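Local coordinates for glucose-inhibited division protein A-related protein, probable oxidoreductase (Thermus thermophilus, PDB 2CUL), which binds flavin-adenine dinucleotide in a Rossmann-type fold and is probably an oxidoreductase related to glucose-inhibited division protein A, at residues A[95-100]-A[111-116]. Sequence-based numbering, arbitrary orientation.
Sequences LLEGNR and PARGEK
L95 meets P111 and R113 in a small surface contact, burying 181 Å² in all, between strand 84-97 and strand 112-113, the latter outermost in the mixed sheet within this chain. Side chains make most of it, with the backbone carbonyls of A112 and E115 also used and one water as bridge; no direct hydrogen bond crosses. The strands are not direct neighbours: the nearest CA pair, L95 with P111, is 7.8 Å apart. With CG of L95 anti to its carbonyl carbon (chi1 -75°), its CD1 reaches P111 CB at 3.5 Å, the two side chains crossing at a slant. The same methyl approaches A112 O at 3.7 Å and R113 CG at 4.1 Å, and sits over the centre of one guanidinium face of R113, 4.2 Å above the plane. The extended chain of R113 runs past this methyl, and the turn about NE (chi4 -80°) presents the face to it. E97 OE2 comes to that group obliquely, 4.3 Å from R113 NH1, too far for a salt bridge though the opposite charges probably attract weakly. In the Rossmann-type sheet of this FAD-binding protein, strand 100-106 runs between the two strands, antiparallel to both. Backbone bonds from L95 to V102 and from A112 to V104 place it there. A type II' turn from E97 to R100 makes the hairpin, closed by R100 N to E97 O at 3.1 Å, with G98 at positive phi. From the last residue of the turn, R100, NH1 donates to a water in the guanidinium plane, which donates to E115 O at 2.7 Å.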
# COMPACT_ATOMS: atom_id res chain seq x y z
N LEU A 95 -2.77 2.45 -15.98
CA LEU A 95 -3.04 1.94 -17.32
C LEU A 95 -4.54 2.13 -17.50
O LEU A 95 -5.33 1.61 -16.71
CB LEU A 95 -2.70 0.45 -17.44
CG LEU A 95 -1.24 0.04 -17.51
CD1 LEU A 95 -1.16 -1.48 -17.61
CD2 LEU A 95 -0.58 0.69 -18.72
N LEU A 96 -4.93 2.87 -18.53
CA LEU A 96 -6.35 3.13 -18.76
C LEU A 96 -6.89 2.65 -20.09
O LEU A 96 -6.20 2.64 -21.10
CB LEU A 96 -6.63 4.64 -18.66
CG LEU A 96 -6.17 5.41 -17.43
CD1 LEU A 96 -6.54 6.89 -17.60
CD2 LEU A 96 -6.82 4.84 -16.18
N GLU A 97 -8.15 2.23 -20.06
CA GLU A 97 -8.87 1.83 -21.26
C GLU A 97 -10.11 2.69 -21.07
O GLU A 97 -11.05 2.32 -20.36
CB GLU A 97 -9.22 0.33 -21.24
CG GLU A 97 -7.98 -0.55 -21.19
CD GLU A 97 -8.27 -2.01 -21.51
OE1 GLU A 97 -9.38 -2.49 -21.20
OE2 GLU A 97 -7.37 -2.68 -22.05
N GLY A 98 -10.08 3.88 -21.67
CA GLY A 98 -11.19 4.80 -21.51
C GLY A 98 -11.13 5.31 -20.08
O GLY A 98 -10.09 5.78 -19.62
N ASN A 99 -12.24 5.21 -19.36
CA ASN A 99 -12.27 5.69 -17.98
C ASN A 99 -12.00 4.56 -16.99
O ASN A 99 -12.17 4.73 -15.78
CB ASN A 99 -13.62 6.34 -17.68
CG ASN A 99 -14.75 5.33 -17.58
OD1 ASN A 99 -14.65 4.22 -18.09
ND2 ASN A 99 -15.84 5.73 -16.92
N ARG A 100 -11.56 3.41 -17.50
CA ARG A 100 -11.30 2.27 -16.63
C ARG A 100 -9.82 1.96 -16.40
O ARG A 100 -9.03 1.86 -17.34
CB ARG A 100 -11.98 1.02 -17.19
CG ARG A 100 -11.69 -0.26 -16.41
CD ARG A 100 -12.53 -1.42 -16.91
NE ARG A 100 -13.93 -1.30 -16.50
CZ ARG A 100 -14.37 -1.51 -15.27
NH1 ARG A 100 -13.53 -1.88 -14.31
NH2 ARG A 100 -15.66 -1.36 -14.99
N PRO A 111 4.15 -3.55 -18.02
CA PRO A 111 2.94 -3.14 -17.32
C PRO A 111 2.43 -4.30 -16.47
O PRO A 111 2.74 -5.46 -16.75
CB PRO A 111 1.99 -2.78 -18.45
CG PRO A 111 2.42 -3.70 -19.56
CD PRO A 111 3.92 -3.63 -19.48
N ALA A 112 1.67 -3.98 -15.43
CA ALA A 112 1.08 -5.00 -14.56
C ALA A 112 -0.42 -4.76 -14.66
O ALA A 112 -0.88 -3.63 -14.56
CB ALA A 112 1.55 -4.82 -13.13
N ARG A 113 -1.19 -5.83 -14.86
CA ARG A 113 -2.63 -5.69 -15.01
C ARG A 113 -3.45 -6.45 -13.97
O ARG A 113 -3.02 -7.47 -13.44
CB ARG A 113 -3.04 -6.15 -16.41
CG ARG A 113 -2.42 -5.33 -17.53
CD ARG A 113 -2.52 -6.04 -18.87
NE ARG A 113 -1.89 -5.26 -19.93
CZ ARG A 113 -2.46 -4.22 -20.54
NH1 ARG A 113 -3.68 -3.84 -20.19
NH2 ARG A 113 -1.80 -3.57 -21.49
N GLY A 114 -4.64 -5.93 -13.70
CA GLY A 114 -5.53 -6.55 -12.75
C GLY A 114 -6.97 -6.17 -13.04
O GLY A 114 -7.23 -5.09 -13.55
N GLU A 115 -7.91 -7.07 -12.73
CA GLU A 115 -9.33 -6.80 -12.97
C GLU A 115 -9.74 -5.61 -12.11
O GLU A 115 -10.55 -4.77 -12.51
CB GLU A 115 -10.15 -8.04 -12.63
CG GLU A 115 -9.99 -9.15 -13.65
CD GLU A 115 -10.68 -10.44 -13.24
OE1 GLU A 115 -11.62 -10.38 -12.43
OE2 GLU A 115 -10.28 -11.50 -13.75
N LYS A 116 -9.16 -5.55 -10.92
CA LYS A 116 -9.40 -4.45 -9.99
C LYS A 116 -8.01 -4.01 -9.55
O LYS A 116 -7.15 -4.85 -9.28
CB LYS A 116 -10.23 -4.91 -8.80
CG LYS A 116 -11.66 -5.26 -9.19
CD LYS A 116 -12.49 -5.69 -8.00
CE LYS A 116 -13.93 -5.95 -8.42
NZ LYS A 116 -13.99 -6.90 -9.56
O HOH W 1 -10.60 -2.95 -14.51